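Local coordinates for protein oxidoreductase, short-chain dehydrogenase/reductase family (Aeromonas hydrophila subsp. hydrophila, PDB 3L6E) that probably acts as a nucleotide-dependent oxidoreductase of the short-chain dehydrogenase/reductase family, perhaps reducing 3-dehydrosphinganine in sphingolipid metabolism, at residues S13-A18 with L82-T87; A18-L23 with V30-R35; V174-S179 with D209-R214. All coordinates share one frame; numbering follows the deposited sequence.

Contact 1 (S13-A18 with L82-T87); sequences SGLGRA and LHCAGT. Unlike the reference sequence in segment 82-87: Thr87 (reference Val).
Apolar contact between Leu15 and Cys84 joins the first turn of helix 14-25 to Cys84 of strand 80-84. The methyl CD2 of Leu15 lies 3.9 Å from SG of Cys84, and CA of Gly16 approaches the same sulfur at 4.3 Å, so a single thiol serves both helix residues. With chi1 at -66°, SG stands anti to the carbonyl carbon of Cys84, directed at the helix. The backbones come nearest at Gly16 and Cys84, whose CA atoms are 6.5 Å apart. Leu15 and Cys84 both extend this apolar patch to Val133 on strand 128-137.

No hydrogen bond crosses the contact; those of 13-18 cap and build the helix, and Cys84 bonds outside the pair. Ser13 is the N-cap: its OG accepts from Gly16 N at 2.7 Å, and the same hydroxyl also bonds Gly10 O. On the strand side, Cys84 N bonds Thr9 OG1, which ties strand 80-84 to the end of strand 5-9.

Glycines 14 and 16 at the helix start follow strand 5-9 after a short glycine-rich loop and belong to the TGxxxGxG dinucleotide-binding motif of the SDR Rossmann fold, and Cys84-Ala85-Gly86 stands in the place of the family's NAG sequence.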
# COMPACT_ATOMS: atom_id res chain seq x y z
N SER A 13 15.76 -3.10 -15.47
CA SER A 13 14.86 -1.92 -15.54
C SER A 13 15.24 -0.89 -14.47
O SER A 13 15.87 -1.23 -13.46
CB SER A 13 13.40 -2.35 -15.37
OG SER A 13 13.20 -2.93 -14.08
N GLY A 14 14.87 0.37 -14.68
CA GLY A 14 15.16 1.44 -13.72
C GLY A 14 14.61 1.03 -12.37
O GLY A 14 15.27 1.19 -11.33
N LEU A 15 13.40 0.47 -12.42
CA LEU A 15 12.67 -0.07 -11.28
C LEU A 15 13.37 -1.26 -10.65
O LEU A 15 13.60 -1.28 -9.43
CB LEU A 15 11.28 -0.49 -11.77
CG LEU A 15 10.03 -0.37 -10.91
CD1 LEU A 15 8.88 0.19 -11.75
CD2 LEU A 15 9.64 -1.73 -10.35
N GLY A 16 13.68 -2.27 -11.46
CA GLY A 16 14.41 -3.45 -10.96
C GLY A 16 15.79 -3.14 -10.38
O GLY A 16 16.19 -3.76 -9.37
N ARG A 17 16.50 -2.20 -11.01
CA ARG A 17 17.77 -1.66 -10.49
C ARG A 17 17.56 -1.09 -9.10
O ARG A 17 18.22 -1.52 -8.15
CB ARG A 17 18.32 -0.55 -11.40
CG ARG A 17 19.46 -0.91 -12.35
CD ARG A 17 20.16 0.38 -12.89
NE ARG A 17 20.13 1.49 -11.93
CZ ARG A 17 21.20 2.13 -11.44
NH1 ARG A 17 21.04 3.11 -10.57
NH2 ARG A 17 22.42 1.80 -11.83
N ALA A 18 16.62 -0.16 -8.97
CA ALA A 18 16.39 0.51 -7.68
C ALA A 18 16.00 -0.47 -6.58
O ALA A 18 16.46 -0.36 -5.44
CB ALA A 18 15.32 1.62 -7.82
N LEU A 82 10.48 -11.18 -6.54
CA LEU A 82 10.00 -9.88 -6.93
C LEU A 82 9.94 -9.88 -8.44
O LEU A 82 10.97 -9.86 -9.11
CB LEU A 82 10.95 -8.80 -6.44
CG LEU A 82 10.34 -7.63 -5.67
CD1 LEU A 82 11.37 -6.54 -5.45
CD2 LEU A 82 9.14 -7.09 -6.40
N HIS A 83 8.74 -9.97 -8.97
CA HIS A 83 8.60 -10.02 -10.41
C HIS A 83 8.30 -8.64 -10.97
O HIS A 83 7.27 -8.04 -10.66
CB HIS A 83 7.55 -11.04 -10.85
CG HIS A 83 7.49 -11.21 -12.34
ND1 HIS A 83 6.42 -10.80 -13.10
CD2 HIS A 83 8.40 -11.71 -13.21
CE1 HIS A 83 6.66 -11.05 -14.37
NE2 HIS A 83 7.85 -11.60 -14.46
N CYS A 84 9.23 -8.14 -11.77
CA CYS A 84 9.07 -6.87 -12.46
C CYS A 84 8.80 -7.12 -13.93
O CYS A 84 9.73 -7.15 -14.72
CB CYS A 84 10.32 -6.03 -12.31
SG CYS A 84 10.61 -5.52 -10.64
N ALA A 85 7.53 -7.33 -14.28
CA ALA A 85 7.16 -7.57 -15.68
C ALA A 85 7.56 -6.39 -16.56
O ALA A 85 7.78 -6.55 -17.75
CB ALA A 85 5.69 -7.87 -15.82
N GLY A 86 7.70 -5.21 -15.95
CA GLY A 86 8.09 -3.99 -16.68
C GLY A 86 6.90 -3.51 -17.49
O GLY A 86 5.79 -3.42 -16.96
N THR A 87 7.13 -3.22 -18.77
CA THR A 87 6.05 -2.80 -19.69
C THR A 87 6.43 -2.95 -21.17
O THR A 87 6.68 -4.07 -21.64
CB THR A 87 5.51 -1.36 -19.38
OG1 THR A 87 6.44 -0.66 -18.53
CG2 THR A 87 4.16 -1.43 -18.67

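Contact 2 (A18-L23 with V30-R35); sequences ALTIGL and VSMMGR. With SO4 (sulfate ion), chain C.
Thr20 meets the strand chiefly through its methyl, and CG2 is the point on which both Val30 and Met32 converge. CG2 is anti to the backbone N (chi1 of -62° for OG1), a setting that keeps OG1 beside the backbone, where it hydrogen-bonds Gly16 O one turn earlier. The polar end of this buried threonine is thus satisfied by its own helix. Val30 meets the methyl with CG1 at 3.8 Å, the two side chains crossing obliquely.

Met32, a selenomethionine in this crystal, runs at about a right angle to Thr20. Its chain bends at its last torsion, and SE rests 3.8 Å from Thr20 CG2; beyond, Met32 also packs on Leu40 of helix 37-47. The other branch of Val30, CG2, faces Leu23, whose CB lies 4.1 Å away. The two methyls of Val30 therefore address residues three positions apart on the same helix face.

Short segments of helix and strand run antiparallel, at 171° with axes 9.6 Å apart, as expected of the beta-alpha-beta unit formed by strand 5-9, helix 14-25 and strand 29-34. Past the strand end, Arg35 N donates to sulfate O2 at 2.7 Å and 172°; Gly12 N and Arg36 NE also bind this ion, which probably came from the crystallisation liquor.

No hydrogen bond links helix to strand: they are held by apolar packing, while donors that follow strand 29-34 and Gly12 N of the glycine-rich loop gather round the anion, possibly where a cofactor phosphate would sit, as in NADP-dependent relatives.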
# COMPACT_ATOMS: atom_id res chain seq x y z
N ALA A 18 16.62 -0.16 -8.97
CA ALA A 18 16.39 0.51 -7.68
C ALA A 18 16.00 -0.47 -6.58
O ALA A 18 16.46 -0.36 -5.44
CB ALA A 18 15.32 1.62 -7.82
N LEU A 19 15.13 -1.42 -6.91
CA LEU A 19 14.71 -2.43 -5.96
C LEU A 19 15.89 -3.30 -5.55
O LEU A 19 16.01 -3.63 -4.39
CB LEU A 19 13.58 -3.29 -6.51
CG LEU A 19 12.18 -2.68 -6.68
CD1 LEU A 19 11.38 -3.49 -7.68
CD2 LEU A 19 11.42 -2.58 -5.36
N THR A 20 16.75 -3.67 -6.51
CA THR A 20 17.90 -4.52 -6.23
C THR A 20 18.83 -3.81 -5.29
O THR A 20 19.25 -4.37 -4.29
CB THR A 20 18.66 -4.94 -7.50
OG1 THR A 20 17.81 -5.70 -8.35
CG2 THR A 20 19.89 -5.80 -7.15
N ILE A 21 19.16 -2.55 -5.62
CA ILE A 21 20.01 -1.71 -4.80
C ILE A 21 19.49 -1.60 -3.37
O ILE A 21 20.25 -1.74 -2.42
CB ILE A 21 20.21 -0.29 -5.41
CG1 ILE A 21 20.86 -0.39 -6.80
CG2 ILE A 21 21.04 0.60 -4.45
CD1 ILE A 21 21.00 0.91 -7.56
N GLY A 22 18.18 -1.39 -3.24
CA GLY A 22 17.54 -1.16 -1.95
C GLY A 22 17.57 -2.35 -1.02
O GLY A 22 17.80 -2.20 0.18
N LEU A 23 17.33 -3.54 -1.58
CA LEU A 23 17.38 -4.80 -0.85
C LEU A 23 18.81 -5.13 -0.44
O LEU A 23 19.04 -5.73 0.61
CB LEU A 23 16.81 -5.94 -1.71
CG LEU A 23 15.31 -5.96 -2.05
CD1 LEU A 23 15.03 -6.68 -3.36
CD2 LEU A 23 14.48 -6.56 -0.92
N VAL A 30 20.90 -10.90 -3.67
CA VAL A 30 19.90 -10.77 -4.72
C VAL A 30 20.29 -11.49 -5.99
O VAL A 30 21.34 -11.22 -6.54
CB VAL A 30 19.59 -9.27 -5.01
CG1 VAL A 30 18.53 -9.15 -6.07
CG2 VAL A 30 19.12 -8.56 -3.77
N SER A 31 19.45 -12.43 -6.43
CA SER A 31 19.64 -13.06 -7.73
C SER A 31 18.92 -12.20 -8.77
O SER A 31 17.67 -12.17 -8.81
CB SER A 31 19.09 -14.48 -7.74
OG SER A 31 19.94 -15.34 -7.03
N MSE A 32 19.69 -11.48 -9.57
CA MSE A 32 19.11 -10.57 -10.56
C MSE A 32 18.81 -11.33 -11.85
O MSE A 32 19.70 -11.90 -12.46
CB MSE A 32 20.08 -9.42 -10.86
CG MSE A 32 20.57 -8.68 -9.62
SE MSE A 32 21.82 -7.25 -10.06
CE MSE A 32 23.17 -8.28 -11.01
N MSE A 33 17.55 -11.33 -12.27
CA MSE A 33 17.22 -11.91 -13.58
C MSE A 33 16.82 -10.84 -14.58
O MSE A 33 16.00 -9.99 -14.28
CB MSE A 33 16.11 -12.94 -13.45
CG MSE A 33 16.51 -14.13 -12.58
SE MSE A 33 15.05 -15.41 -12.46
CE MSE A 33 15.87 -16.62 -11.15
N GLY A 34 17.40 -10.91 -15.78
CA GLY A 34 17.12 -9.94 -16.82
C GLY A 34 17.49 -10.40 -18.21
O GLY A 34 18.31 -11.30 -18.40
N ARG A 35 16.85 -9.78 -19.20
CA ARG A 35 17.09 -10.08 -20.62
C ARG A 35 18.36 -9.43 -21.15
O ARG A 35 18.94 -9.88 -22.13
CB ARG A 35 15.90 -9.58 -21.44
CG ARG A 35 14.98 -10.64 -21.98
CD ARG A 35 15.14 -10.76 -23.49
NE ARG A 35 16.22 -11.66 -23.89
CZ ARG A 35 16.43 -12.10 -25.13
NH1 ARG A 35 15.62 -11.72 -26.13
NH2 ARG A 35 17.44 -12.91 -25.39
S SO4 C . 15.58 -6.56 -18.25
O1 SO4 C . 16.74 -6.13 -19.01
O2 SO4 C . 15.04 -7.81 -18.79
O3 SO4 C . 16.07 -6.78 -16.89
O4 SO4 C . 14.55 -5.52 -18.31

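Contact 3 (V174-S179 with D209-R214); sequences VNLYPS and DALEAR
Leu211, just past the end of helix 200-210, reaches over to strand 171-181 and touches Val174 and Leu176 with its two methyls. Its CB does not point straight at the strand; the side chain closes the distance further out. At chi1 -71°, CG stands anti to the carbonyl carbon and beside the backbone N, and from this branch point the methyls part toward different strand residues.

CD2 goes to Val174, lying 3.8 Å from CG1 and 4.1 Å from CB. The valine presents CG1 because that methyl is anti to its own backbone N (chi1 179°), and the two side chains cross at a slant. CD1 goes to Leu176, where CD1 of the second leucine lies 4.3 Å away, a looser methyl-to-methyl contact. Val174 and Leu176 are two apart on the strand and so share one face of the sheet, the face on which Leu211 packs. Leu176 also packs on Met207 of helix 200-210 and on Leu222 of strand 217-226, continuing the apolar layer.

Polar groups of the 209-214 segment look elsewhere. Asp209 OD1 forms a salt bridge with Arg26, and Arg214 pairs with Asp209 of the second subunit and makes a cation-pi contact with Tyr206 of that subunit.

Leu211 thus adds to the apolar layer just after helix 200-210, and the chain beyond it meets the second subunit. In the Rossmann-type parallel sheet of the SDR fold, this residue packs on strand 171-181 from within the connection that leads to strand 217-226.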
# COMPACT_ATOMS: atom_id res chain seq x y z
N VAL A 174 1.63 -10.67 -3.11
CA VAL A 174 1.63 -9.22 -2.94
C VAL A 174 1.69 -8.57 -4.32
O VAL A 174 2.55 -8.89 -5.15
CB VAL A 174 2.82 -8.73 -2.06
CG1 VAL A 174 2.81 -7.20 -1.92
CG2 VAL A 174 2.78 -9.41 -0.64
N ASN A 175 0.73 -7.69 -4.59
CA ASN A 175 0.66 -7.01 -5.89
C ASN A 175 0.96 -5.52 -5.72
O ASN A 175 0.33 -4.86 -4.93
CB ASN A 175 -0.71 -7.24 -6.51
CG ASN A 175 -0.97 -8.68 -6.88
OD1 ASN A 175 -0.05 -9.46 -7.17
ND2 ASN A 175 -2.24 -9.05 -6.88
N LEU A 176 1.92 -4.99 -6.47
CA LEU A 176 2.38 -3.62 -6.29
C LEU A 176 2.14 -2.81 -7.57
O LEU A 176 2.50 -3.28 -8.65
CB LEU A 176 3.88 -3.60 -5.93
CG LEU A 176 4.33 -4.58 -4.83
CD1 LEU A 176 5.82 -4.83 -4.88
CD2 LEU A 176 3.93 -4.12 -3.45
N TYR A 177 1.57 -1.61 -7.43
CA TYR A 177 1.14 -0.80 -8.56
C TYR A 177 1.74 0.62 -8.57
O TYR A 177 1.13 1.56 -8.08
CB TYR A 177 -0.39 -0.70 -8.55
CG TYR A 177 -1.10 -2.04 -8.57
CD1 TYR A 177 -1.21 -2.83 -7.40
CD2 TYR A 177 -1.69 -2.50 -9.74
CE1 TYR A 177 -1.89 -4.05 -7.42
CE2 TYR A 177 -2.37 -3.71 -9.78
CZ TYR A 177 -2.48 -4.48 -8.62
OH TYR A 177 -3.13 -5.69 -8.69
N PRO A 178 2.96 0.76 -9.07
CA PRO A 178 3.52 2.09 -9.30
C PRO A 178 2.94 2.66 -10.58
O PRO A 178 3.28 2.16 -11.64
CB PRO A 178 5.01 1.82 -9.55
CG PRO A 178 5.20 0.33 -9.47
CD PRO A 178 3.86 -0.31 -9.55
N SER A 179 2.08 3.66 -10.49
CA SER A 179 1.53 4.33 -11.67
C SER A 179 2.23 5.64 -11.94
O SER A 179 2.10 6.59 -11.15
CB SER A 179 0.04 4.61 -11.50
OG SER A 179 -0.73 3.48 -11.83
N ASP A 209 9.54 -0.90 1.88
CA ASP A 209 8.93 -0.72 3.20
C ASP A 209 7.68 -1.59 3.29
O ASP A 209 7.45 -2.24 4.28
CB ASP A 209 8.58 0.73 3.50
CG ASP A 209 9.79 1.58 3.80
OD1 ASP A 209 10.93 1.07 3.73
OD2 ASP A 209 9.61 2.77 4.12
N ALA A 210 6.88 -1.60 2.24
CA ALA A 210 5.66 -2.37 2.25
C ALA A 210 5.98 -3.88 2.35
O ALA A 210 5.23 -4.62 2.95
CB ALA A 210 4.84 -2.07 1.02
N LEU A 211 7.09 -4.32 1.79
CA LEU A 211 7.42 -5.74 1.81
C LEU A 211 8.14 -6.21 3.08
O LEU A 211 8.53 -7.37 3.16
CB LEU A 211 8.25 -6.12 0.58
CG LEU A 211 7.53 -6.14 -0.76
CD1 LEU A 211 8.54 -6.24 -1.90
CD2 LEU A 211 6.49 -7.27 -0.80
N GLU A 212 8.33 -5.32 4.05
CA GLU A 212 8.94 -5.68 5.33
C GLU A 212 8.06 -6.68 6.10
O GLU A 212 6.85 -6.50 6.19
CB GLU A 212 9.14 -4.44 6.21
CG GLU A 212 10.28 -3.52 5.79
CD GLU A 212 11.65 -3.99 6.29
OE1 GLU A 212 11.78 -4.29 7.50
OE2 GLU A 212 12.59 -4.03 5.46
N ALA A 213 8.68 -7.72 6.65
CA ALA A 213 7.96 -8.71 7.46
C ALA A 213 7.53 -8.14 8.82
O ALA A 213 8.30 -7.45 9.47
CB ALA A 213 8.81 -9.96 7.65
N ARG A 214 6.30 -8.42 9.22
CA ARG A 214 5.81 -8.10 10.57
C ARG A 214 5.03 -9.33 11.07
O ARG A 214 4.60 -10.16 10.26
CB ARG A 214 4.95 -6.83 10.59
CG ARG A 214 5.63 -5.59 9.98
CD ARG A 214 4.97 -4.27 10.39
NE ARG A 214 5.47 -3.15 9.59
CZ ARG A 214 6.55 -2.43 9.89
NH1 ARG A 214 7.25 -2.70 10.99
NH2 ARG A 214 6.94 -1.46 9.09

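How the contacts relate
All three contacts reach the same seven-stranded parallel sheet, with strand order 3-2-1-4-5-6-7. Contacts 1 and 2 share helix 14-25 and residue Ala18, and their centres are about 8 Å apart; Leu19 CD1 bridges them, 3.7 Å from Cys84 SG. In sequence, contact 2 begins at the shared Ala18 and ends before the second segment of contact 1, whereas contact 3 follows both. Its centre is about 13 Å from that of contact 1 and about 15 Å from that of contact 2. Leu82 and Leu176 touch between contacts 1 and 3, while contacts 2 and 3 do not meet. Together they pack helix 14-25 and the turn after helix 200-210 against the sheet, from the probable nucleotide-binding side toward the second subunit.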